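Local coordinates for Lmo0131 protein (Listeria monocytogenes, PDB 4Q6J) that is of unproven function but, as an EAL-domain TIM-barrel protein, may act as a cyclic-guanylate-specific phosphodiesterase, at residues B[4-9]-B[46-51]; B[13-18]-B[58-63]; B[18-23]-B[40-45]; B[23-28]-B[237-242]. One frame throughout, in Å; residues are numbered along the deposited sequence.

Interaction 1: B[4-9]-B[46-51]; sequences MDISST and TATTIL
With chi1 at 71°, Ile6 holds CG1 between its own backbone N and carbonyl carbon, and CG2 beside the N, which points its two arms at different parts of segment 46-51. Thr48 (chi1 63°) places OG1 in the corresponding position, where CG2 of Ile6 slides past it in the opposite direction, 3.7 Å from that OG1. The longer arm of Ile6 meets Thr46 tip to tip, its CD1 4.1 Å from OG1 of Thr46. The same CD1 also comes within 4.3 Å of CG2 of Thr49 and reaches Leu51. A beta-branched isoleucine, with one short and one longer arm, suits this uneven surface of hydroxyls and methyls, and no hydrogen bond crosses between the segments. OG1 of both Thr46 and Thr48 is hydrogen-bonded to OE2 of Glu10 in helix 8-16. Within the turn, N of Thr46 bonds O of Thr49 at 2.9 Å and closes it. At the edge of the contact the selenomethionine Met4, poorly ordered, brings CE only to 4.5 Å from CD2 of Leu51. Ser7 caps the helix with OG on N of Glu10, and Ser8 and Thr9 bond Glu215 of the second subunit. The whole joins the N-terminal lead-in of a capped helix to the turn of the beta hairpin made by strands 35-45 and 50-51.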
# COMPACT_ATOMS: atom_id res chain seq x y z
N MSE B 4 7.51 21.26 10.30
CA MSE B 4 8.83 21.64 9.87
C MSE B 4 9.51 22.79 10.54
O MSE B 4 9.00 23.93 10.60
CB MSE B 4 8.91 21.80 8.36
CG MSE B 4 10.02 20.96 7.73
SE MSE B 4 11.28 20.11 9.00
CE MSE B 4 12.16 18.95 7.67
N ASP B 5 10.73 22.50 10.97
CA ASP B 5 11.65 23.45 11.55
C ASP B 5 12.00 24.51 10.52
O ASP B 5 12.37 25.62 10.89
CB ASP B 5 12.91 22.73 12.02
CG ASP B 5 13.59 23.44 13.17
OD1 ASP B 5 13.19 24.57 13.49
OD2 ASP B 5 14.54 22.88 13.74
N ILE B 6 11.96 24.17 9.24
CA ILE B 6 12.12 25.17 8.20
C ILE B 6 10.92 25.23 7.27
O ILE B 6 10.15 24.31 7.20
CB ILE B 6 13.45 25.01 7.44
CG1 ILE B 6 13.45 23.77 6.53
CG2 ILE B 6 14.61 24.93 8.42
CD1 ILE B 6 14.49 23.87 5.43
N SER B 7 10.75 26.35 6.58
CA SER B 7 9.61 26.57 5.71
C SER B 7 9.66 25.64 4.52
O SER B 7 10.75 25.29 4.07
CB SER B 7 9.64 27.99 5.19
OG SER B 7 10.63 28.14 4.20
N SER B 8 8.53 25.29 3.95
CA SER B 8 8.54 24.58 2.69
C SER B 8 9.17 25.41 1.57
O SER B 8 9.85 24.88 0.71
CB SER B 8 7.12 24.19 2.28
OG SER B 8 6.18 24.55 3.27
N THR B 9 8.91 26.72 1.57
CA THR B 9 9.51 27.60 0.57
C THR B 9 11.03 27.45 0.40
O THR B 9 11.51 27.27 -0.71
CB THR B 9 9.25 29.04 0.95
OG1 THR B 9 7.83 29.30 0.88
CG2 THR B 9 10.00 29.95 0.02
N THR B 46 20.05 23.33 1.80
CA THR B 46 19.22 24.54 1.72
C THR B 46 19.98 25.74 2.28
O THR B 46 21.19 25.69 2.47
CB THR B 46 17.93 24.41 2.51
OG1 THR B 46 18.22 24.57 3.90
CG2 THR B 46 17.27 23.04 2.25
N ALA B 47 19.25 26.82 2.54
CA ALA B 47 19.88 28.04 3.01
C ALA B 47 20.44 27.84 4.40
O ALA B 47 21.53 28.29 4.71
CB ALA B 47 18.88 29.18 2.99
N THR B 48 19.68 27.15 5.24
CA THR B 48 19.98 27.13 6.66
C THR B 48 20.42 25.76 7.18
O THR B 48 20.79 25.62 8.34
CB THR B 48 18.78 27.66 7.48
OG1 THR B 48 17.65 26.80 7.29
CG2 THR B 48 18.41 29.07 7.04
N THR B 49 20.40 24.75 6.31
CA THR B 49 20.68 23.40 6.76
C THR B 49 20.93 22.45 5.60
O THR B 49 21.00 22.88 4.45
CB THR B 49 19.53 22.88 7.67
OG1 THR B 49 19.97 21.75 8.43
CG2 THR B 49 18.30 22.52 6.85
N ILE B 50 21.10 21.16 5.93
CA ILE B 50 21.26 20.08 4.96
C ILE B 50 20.29 18.97 5.31
O ILE B 50 20.32 18.44 6.43
CB ILE B 50 22.73 19.54 4.89
CG1 ILE B 50 23.69 20.70 4.68
CG2 ILE B 50 22.91 18.57 3.73
CD1 ILE B 50 25.05 20.32 4.30
N LEU B 51 19.41 18.63 4.38
CA LEU B 51 18.33 17.67 4.60
C LEU B 51 18.59 16.32 3.95
O LEU B 51 19.19 16.24 2.88
CB LEU B 51 17.01 18.24 4.05
CG LEU B 51 15.93 18.82 4.99
CD1 LEU B 51 16.52 19.70 6.05
CD2 LEU B 51 14.89 19.59 4.21

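Interaction 2: B[13-18]-B[58-63]; sequences DAIRRN and DDIVLL
Ile15 projects from the last turn of helix 8-16 into a group formed by Asp59, Ile60 and Leu63 at the end of helix 53-62, a helix-to-helix packing contact between the C-terminal ends of both. Each branch of the isoleucine has its own neighbour. CG1 lies 3.7 Å from CD1 of Ile60, the two side chains crossing at a slant. CG2, anti to the backbone N (chi1 -76° for CG1), sits 3.7 Å from CD1 of Leu63. At the tip, CD1 of Ile15 rests 3.7 Å from CB of Asp59, so the aspartate gives its methylene to the interface while its carboxylate leads away. Branched aliphatic residues fill such a buried seam well because they present several methyls at once. Leu63 has a second role: CD1 lies over the centre of one face of the Arg16 guanidinium, 4.3 Å above its plane. Further out, Tyr20 of the following strand touches both Ile15 and Ile60, Ala65 does the same, and Trp12 packs on Leu63. Leu184 of the second subunit lies on Arg16. Both helices end here: a Schellman motif with positive phi at Asn18 closes the first, and N of Leu63 still bonds O of Asp59 at 2.8 Å as the second runs out. Where the arginine crosses Leu63 at about a right angle, NH2 of Arg16 comes within 3.5 Å of CD2 of Leu63.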
# COMPACT_ATOMS: atom_id res chain seq x y z
N ASP B 13 12.92 26.12 -3.08
CA ASP B 13 13.90 26.90 -3.83
C ASP B 13 15.23 26.16 -3.95
O ASP B 13 15.93 26.31 -4.94
CB ASP B 13 14.09 28.29 -3.23
CG ASP B 13 14.56 29.30 -4.27
OD1 ASP B 13 14.55 28.96 -5.48
OD2 ASP B 13 14.92 30.43 -3.88
N ALA B 14 15.57 25.36 -2.95
CA ALA B 14 16.80 24.57 -3.04
C ALA B 14 16.68 23.49 -4.12
O ALA B 14 17.57 23.25 -4.90
CB ALA B 14 17.14 23.97 -1.70
N ILE B 15 15.54 22.83 -4.17
CA ILE B 15 15.26 21.87 -5.22
C ILE B 15 15.31 22.49 -6.64
O ILE B 15 15.75 21.86 -7.60
CB ILE B 15 13.89 21.27 -4.97
CG1 ILE B 15 13.96 20.27 -3.83
CG2 ILE B 15 13.39 20.60 -6.17
CD1 ILE B 15 12.63 19.93 -3.33
N ARG B 16 14.87 23.74 -6.76
CA ARG B 16 14.95 24.46 -8.04
C ARG B 16 16.38 24.86 -8.43
O ARG B 16 16.74 24.86 -9.61
CB ARG B 16 14.04 25.69 -8.03
CG ARG B 16 12.58 25.32 -8.02
CD ARG B 16 11.73 26.31 -8.80
NE ARG B 16 10.31 26.00 -8.69
CZ ARG B 16 9.55 26.41 -7.68
NH1 ARG B 16 10.09 27.11 -6.70
NH2 ARG B 16 8.27 26.10 -7.65
N ARG B 17 17.18 25.22 -7.43
CA ARG B 17 18.61 25.44 -7.64
C ARG B 17 19.37 24.13 -7.95
O ARG B 17 20.56 24.17 -8.20
CB ARG B 17 19.24 26.11 -6.42
CG ARG B 17 18.62 27.44 -6.01
CD ARG B 17 18.99 27.78 -4.56
NE ARG B 17 18.12 28.79 -3.92
CZ ARG B 17 17.66 28.70 -2.67
NH1 ARG B 17 17.96 27.64 -1.92
NH2 ARG B 17 16.88 29.66 -2.17
N ASN B 18 18.67 22.99 -7.94
CA ASN B 18 19.32 21.67 -8.04
C ASN B 18 20.46 21.58 -7.05
O ASN B 18 21.57 21.13 -7.36
CB ASN B 18 19.82 21.38 -9.46
CG ASN B 18 18.83 20.54 -10.25
OD1 ASN B 18 18.25 19.59 -9.73
ND2 ASN B 18 18.62 20.90 -11.51
N ASP B 58 8.69 14.68 -0.44
CA ASP B 58 7.36 15.02 -0.88
C ASP B 58 7.48 16.12 -1.89
O ASP B 58 6.85 16.10 -2.93
CB ASP B 58 6.51 15.49 0.30
CG ASP B 58 5.51 14.46 0.76
OD1 ASP B 58 5.59 14.04 1.93
OD2 ASP B 58 4.65 14.06 -0.04
N ASP B 59 8.34 17.07 -1.59
CA ASP B 59 8.51 18.23 -2.42
C ASP B 59 9.05 17.87 -3.82
O ASP B 59 8.60 18.42 -4.80
CB ASP B 59 9.38 19.23 -1.69
CG ASP B 59 8.92 19.45 -0.27
OD1 ASP B 59 9.47 18.81 0.64
OD2 ASP B 59 8.01 20.25 -0.09
N ILE B 60 9.98 16.93 -3.89
CA ILE B 60 10.59 16.56 -5.17
C ILE B 60 9.58 16.01 -6.18
O ILE B 60 9.56 16.42 -7.32
CB ILE B 60 11.68 15.48 -4.94
CG1 ILE B 60 12.82 16.02 -4.07
CG2 ILE B 60 12.21 14.91 -6.24
CD1 ILE B 60 13.91 16.72 -4.84
N VAL B 61 8.73 15.10 -5.73
CA VAL B 61 7.61 14.58 -6.48
C VAL B 61 6.67 15.70 -6.92
O VAL B 61 6.41 15.88 -8.11
CB VAL B 61 6.86 13.56 -5.63
CG1 VAL B 61 5.47 13.32 -6.16
CG2 VAL B 61 7.67 12.26 -5.52
N LEU B 62 6.19 16.49 -5.97
CA LEU B 62 5.31 17.63 -6.28
C LEU B 62 5.94 18.69 -7.20
O LEU B 62 5.25 19.44 -7.89
CB LEU B 62 4.83 18.26 -4.98
CG LEU B 62 4.08 17.22 -4.15
CD1 LEU B 62 4.26 17.44 -2.66
CD2 LEU B 62 2.59 17.16 -4.56
N LEU B 63 7.26 18.76 -7.20
CA LEU B 63 7.96 19.66 -8.08
C LEU B 63 8.46 18.90 -9.32
O LEU B 63 9.17 19.46 -10.15
CB LEU B 63 9.12 20.36 -7.36
CG LEU B 63 8.87 21.65 -6.56
CD1 LEU B 63 10.18 22.35 -6.21
CD2 LEU B 63 7.96 22.60 -7.32

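Interaction 3: B[18-23]-B[40-45]; sequences NSYLLY and GLVRLK
Tyr23 lies across Arg43 at about a right angle, and the arginine's aliphatic stem presses on one face of the ring: CG of Arg43 is 3.6 Å from the centroid of the Tyr23 ring and 17° off its normal, a CH-pi contact. The guanidinium is not stacked on the ring, the two planes standing 55° apart. A bend at chi2 of Arg43 (-48°) helps turn the chain back over its own strand, where NH1 donates to O of Val42 at 2.9 Å, nearly in the guanidinium plane but above the plane of that carbonyl. Arginine suits the place because its methylenes serve the aromatic face while its charged end finds a backbone acceptor. Leu21 and Leu41 share this face of the sheet, and Ile50 packs on Leu21, Tyr23 and Arg43.

On the opposite face, Tyr20, Leu22, Val42 and Leu44 look toward helices 53-62 and 66-83. CD1 of Tyr20 lies 4.0 Å from CD1 of Leu44, and CB of Tyr20 is 4.1 Å from CG2 of Val42. The edge of the Tyr20 ring lies near O of Arg43, in plane.

Between the faces runs antiparallel pairing, hydrogen-bonded at Leu21-Arg43 and Tyr23-Leu41, non-hydrogen-bonded at Tyr20-Leu44 and Leu22-Val42. Ser19 uses O for N of Lys45 and donates OG to O of Lys45 at 2.9 Å. Gly40 and Leu41 fall in the EAL signature, here Glu-Gly-Leu. With backbone bonds at alternate pairs, apolar packing on one face and a methylene-on-ring contact on the other, the signature strand is held in register.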
# COMPACT_ATOMS: atom_id res chain seq x y z
N ASN B 18 18.67 22.99 -7.94
CA ASN B 18 19.32 21.67 -8.04
C ASN B 18 20.46 21.58 -7.05
O ASN B 18 21.57 21.13 -7.36
CB ASN B 18 19.82 21.38 -9.46
CG ASN B 18 18.83 20.54 -10.25
OD1 ASN B 18 18.25 19.59 -9.73
ND2 ASN B 18 18.62 20.90 -11.51
N SER B 19 20.15 22.01 -5.85
CA SER B 19 21.12 22.16 -4.81
C SER B 19 21.27 20.85 -3.98
O SER B 19 20.88 20.80 -2.82
CB SER B 19 20.67 23.35 -3.96
OG SER B 19 21.64 23.74 -3.05
N TYR B 20 21.85 19.80 -4.57
CA TYR B 20 22.01 18.50 -3.89
C TYR B 20 23.45 18.27 -3.48
O TYR B 20 24.34 18.86 -4.07
CB TYR B 20 21.57 17.35 -4.79
CG TYR B 20 20.15 17.44 -5.30
CD1 TYR B 20 19.08 17.12 -4.48
CD2 TYR B 20 19.88 17.81 -6.60
CE1 TYR B 20 17.78 17.20 -4.93
CE2 TYR B 20 18.59 17.89 -7.06
CZ TYR B 20 17.54 17.58 -6.23
OH TYR B 20 16.25 17.66 -6.70
N LEU B 21 23.66 17.43 -2.48
CA LEU B 21 25.01 16.96 -2.15
C LEU B 21 24.97 15.46 -2.12
O LEU B 21 23.99 14.90 -1.71
CB LEU B 21 25.44 17.43 -0.75
CG LEU B 21 25.60 18.92 -0.46
CD1 LEU B 21 25.87 19.12 1.00
CD2 LEU B 21 26.72 19.47 -1.29
N LEU B 22 26.03 14.78 -2.54
CA LEU B 22 26.04 13.34 -2.36
C LEU B 22 26.95 13.05 -1.15
O LEU B 22 28.11 13.46 -1.13
CB LEU B 22 26.54 12.62 -3.61
CG LEU B 22 26.19 11.14 -3.68
CD1 LEU B 22 24.69 10.98 -3.76
CD2 LEU B 22 26.88 10.43 -4.84
N TYR B 23 26.38 12.40 -0.14
CA TYR B 23 27.15 11.97 1.01
C TYR B 23 27.42 10.50 0.83
O TYR B 23 26.80 9.85 -0.02
CB TYR B 23 26.37 12.23 2.30
CG TYR B 23 26.44 13.66 2.82
CD1 TYR B 23 26.95 14.69 2.04
CD2 TYR B 23 26.01 13.96 4.11
CE1 TYR B 23 27.02 15.98 2.51
CE2 TYR B 23 26.07 15.26 4.60
CZ TYR B 23 26.58 16.26 3.80
OH TYR B 23 26.64 17.55 4.28
N GLY B 40 26.24 5.85 -1.62
CA GLY B 40 25.98 7.25 -1.91
C GLY B 40 24.60 7.57 -1.38
O GLY B 40 23.65 6.85 -1.61
N LEU B 41 24.50 8.68 -0.66
CA LEU B 41 23.25 9.04 -0.04
C LEU B 41 22.99 10.50 -0.34
O LEU B 41 23.72 11.33 0.15
CB LEU B 41 23.36 8.84 1.45
CG LEU B 41 23.34 7.38 1.86
CD1 LEU B 41 23.86 7.16 3.29
CD2 LEU B 41 21.92 6.86 1.69
N VAL B 42 21.98 10.80 -1.16
CA VAL B 42 21.71 12.19 -1.54
C VAL B 42 21.27 13.05 -0.35
O VAL B 42 20.60 12.57 0.56
CB VAL B 42 20.67 12.29 -2.69
CG1 VAL B 42 19.25 12.23 -2.15
CG2 VAL B 42 20.90 13.55 -3.50
N ARG B 43 21.68 14.31 -0.37
CA ARG B 43 21.28 15.30 0.61
C ARG B 43 20.83 16.52 -0.15
O ARG B 43 21.25 16.74 -1.29
CB ARG B 43 22.46 15.70 1.49
CG ARG B 43 23.07 14.59 2.32
CD ARG B 43 21.97 13.87 2.99
NE ARG B 43 22.36 12.90 3.98
CZ ARG B 43 21.90 11.66 4.01
NH1 ARG B 43 21.07 11.27 3.06
NH2 ARG B 43 22.27 10.81 4.97
N LEU B 44 19.99 17.33 0.47
CA LEU B 44 19.60 18.60 -0.12
C LEU B 44 20.19 19.67 0.77
O LEU B 44 19.93 19.71 1.97
CB LEU B 44 18.08 18.75 -0.19
CG LEU B 44 17.56 20.08 -0.77
CD1 LEU B 44 17.77 20.15 -2.27
CD2 LEU B 44 16.11 20.27 -0.40
N LYS B 45 21.00 20.54 0.19
CA LYS B 45 21.57 21.63 0.95
C LYS B 45 20.66 22.82 0.72
O LYS B 45 20.51 23.26 -0.41
CB LYS B 45 22.99 21.96 0.48
CG LYS B 45 23.76 22.73 1.53
CD LYS B 45 24.90 23.54 0.96
CE LYS B 45 25.99 23.85 2.01
NZ LYS B 45 25.56 24.77 3.10

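Interaction 4: B[23-28]-B[237-242]; sequences YYQPKV and SRPLPM. With EDO (1,2-ethanediol), chain N; EDO (1,2-ethanediol), chain R; EDO (1,2-ethanediol), chain L.
Tyr24 and Leu240 form a single antiparallel hydrogen-bonded bridge: N of Tyr24 donates to O of Leu240 at 2.9 Å, and N of Leu240 returns the bond to O of Tyr24 at 3.0 Å. Pro26, two residues on, has no N-H for a second bridge, and after Pro241 the chain turns into helix 242-248. Pro241 lies alongside Tyr23, pointing the same way; CD of Pro241 stands over the middle of the ring, 3.9 Å from the centroid. Tyr24 is met on one face by the selenomethionine Met242, whose CE lies 3.8 Å from the ring centroid. The bends at chi2 (50°) and chi3 (81°) of Met242 curl that methyl back over the tyrosine, with SE oblique to the ring, a Met-aromatic contact. Gln25, extended beyond CG, uses both amide hydrogens: NE2 donates to O of Ser237 at 2.9 Å, within the amide plane, and to O2 of an ethanediol (chain L), probably from the crystallisation liquor, at 2.6 Å. Its OE1 takes a bond from Gln232, which fixes the orientation of the amide. Nearer the backbone, CB of Gln25 packs 3.8 Å from CG of Pro239. NE of Arg238 forms a salt bridge with Asp5 of the second subunit. With Pro241 at the N-cap, the contact fastens the C-terminal loop and helix start to strand 20-29, the antiparallel strand characteristic of the EAL-type TIM barrel.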
# COMPACT_ATOMS: atom_id res chain seq x y z
N TYR B 23 26.38 12.40 -0.14
CA TYR B 23 27.15 11.97 1.01
C TYR B 23 27.42 10.50 0.83
O TYR B 23 26.80 9.85 -0.02
CB TYR B 23 26.37 12.23 2.30
CG TYR B 23 26.44 13.66 2.82
CD1 TYR B 23 26.95 14.69 2.04
CD2 TYR B 23 26.01 13.96 4.11
CE1 TYR B 23 27.02 15.98 2.51
CE2 TYR B 23 26.07 15.26 4.60
CZ TYR B 23 26.58 16.26 3.80
OH TYR B 23 26.64 17.55 4.28
N TYR B 24 28.34 9.97 1.63
CA TYR B 24 28.87 8.60 1.47
C TYR B 24 28.98 7.89 2.80
O TYR B 24 29.54 8.45 3.75
CB TYR B 24 30.27 8.65 0.85
CG TYR B 24 30.27 9.32 -0.48
CD1 TYR B 24 29.83 8.65 -1.61
CD2 TYR B 24 30.69 10.64 -0.62
CE1 TYR B 24 29.81 9.27 -2.85
CE2 TYR B 24 30.67 11.27 -1.86
CZ TYR B 24 30.22 10.57 -2.97
OH TYR B 24 30.20 11.16 -4.20
N GLN B 25 28.48 6.67 2.89
CA GLN B 25 28.65 5.91 4.13
C GLN B 25 29.53 4.67 3.86
O GLN B 25 29.21 3.86 3.00
CB GLN B 25 27.30 5.53 4.74
CG GLN B 25 27.51 4.94 6.14
CD GLN B 25 26.24 4.53 6.88
OE1 GLN B 25 25.29 4.03 6.28
NE2 GLN B 25 26.24 4.72 8.21
N PRO B 26 30.69 4.53 4.58
CA PRO B 26 31.56 3.40 4.27
C PRO B 26 30.89 2.03 4.49
O PRO B 26 30.06 1.85 5.39
CB PRO B 26 32.72 3.55 5.26
CG PRO B 26 32.65 4.87 5.76
CD PRO B 26 31.23 5.32 5.69
N LYS B 27 31.25 1.09 3.63
CA LYS B 27 30.96 -0.31 3.84
C LYS B 27 32.31 -0.99 4.05
O LYS B 27 33.26 -0.74 3.32
CB LYS B 27 30.22 -0.90 2.63
CG LYS B 27 28.79 -0.43 2.57
CD LYS B 27 28.16 -0.87 1.30
CE LYS B 27 28.90 -0.29 0.12
NZ LYS B 27 28.23 -0.72 -1.14
N VAL B 28 32.36 -1.86 5.06
CA VAL B 28 33.60 -2.46 5.54
C VAL B 28 33.52 -3.97 5.33
O VAL B 28 32.49 -4.57 5.58
CB VAL B 28 33.78 -2.13 7.04
CG1 VAL B 28 34.77 -2.99 7.67
CG2 VAL B 28 34.14 -0.65 7.23
N SER B 237 31.04 4.47 10.56
CA SER B 237 30.87 5.90 10.23
C SER B 237 29.45 6.27 9.77
O SER B 237 28.88 5.59 8.91
CB SER B 237 31.88 6.33 9.15
OG SER B 237 31.85 7.73 8.93
N ARG B 238 28.89 7.34 10.32
CA ARG B 238 27.72 7.98 9.73
C ARG B 238 28.05 8.39 8.29
O ARG B 238 29.21 8.44 7.89
CB ARG B 238 27.39 9.23 10.54
CG ARG B 238 28.53 10.23 10.62
CD ARG B 238 28.34 11.19 11.78
NE ARG B 238 28.09 12.55 11.32
CZ ARG B 238 29.01 13.51 11.27
NH1 ARG B 238 30.24 13.28 11.68
NH2 ARG B 238 28.68 14.72 10.82
N PRO B 239 27.02 8.70 7.48
CA PRO B 239 27.33 9.24 6.15
C PRO B 239 27.98 10.63 6.23
O PRO B 239 27.60 11.43 7.09
CB PRO B 239 25.95 9.30 5.50
CG PRO B 239 25.13 8.31 6.27
CD PRO B 239 25.58 8.46 7.65
N LEU B 240 28.95 10.90 5.37
CA LEU B 240 29.74 12.14 5.42
C LEU B 240 30.02 12.65 4.02
O LEU B 240 30.03 11.86 3.07
CB LEU B 240 31.09 11.90 6.08
CG LEU B 240 31.12 11.52 7.54
CD1 LEU B 240 32.51 11.03 7.85
CD2 LEU B 240 30.73 12.71 8.39
N PRO B 241 30.29 13.96 3.88
CA PRO B 241 30.89 14.47 2.65
C PRO B 241 32.14 13.67 2.33
O PRO B 241 32.79 13.20 3.25
CB PRO B 241 31.29 15.90 3.03
CG PRO B 241 30.36 16.28 4.08
CD PRO B 241 30.09 15.03 4.87
N MSE B 242 32.48 13.51 1.06
CA MSE B 242 33.73 12.84 0.71
C MSE B 242 34.92 13.48 1.42
O MSE B 242 35.84 12.79 1.85
CB MSE B 242 33.97 12.81 -0.80
CG MSE B 242 35.19 11.95 -1.20
SE MSE B 242 35.19 10.14 -0.41
CE MSE B 242 33.98 9.21 -1.58
C1 EDO N . 28.54 -4.57 -1.36
O1 EDO N . 27.59 -3.51 -1.55
C2 EDO N . 29.89 -4.03 -0.95
O2 EDO N . 29.83 -3.47 0.37
C1 EDO R . 30.11 7.58 13.46
O1 EDO R . 30.07 8.91 12.97
C2 EDO R . 31.24 7.52 14.47
O2 EDO R . 31.43 6.20 14.97
C1 EDO L . 23.04 3.70 11.85
O1 EDO L . 23.95 2.68 12.28
C2 EDO L . 23.08 3.88 10.35
O2 EDO L . 24.35 4.38 9.94

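Strand 20-29 carries interactions 3 and 4, and helix 8-16, which precedes it, carries 1 and 2. Interactions 3 and 4 share Tyr23 and touch where CD1 of Leu41 lies 3.4 Å from CG of Pro239. Interaction 1 joins the sheet through strand 50-51, N of Leu51 probably bonding O of Leu44, 2.7 Å away, while interaction 2 meets interaction 3 through Ile60 and Tyr20. Interactions 1 and 2 both lie beside the second subunit, and Arg238 of interaction 4 salt-bridges to it too. Glu39, which opens the signature just before segment 40-45, bonds Gln25 of interaction 4 through its backbone; in active EAL domains this glutamate usually helps bind metal.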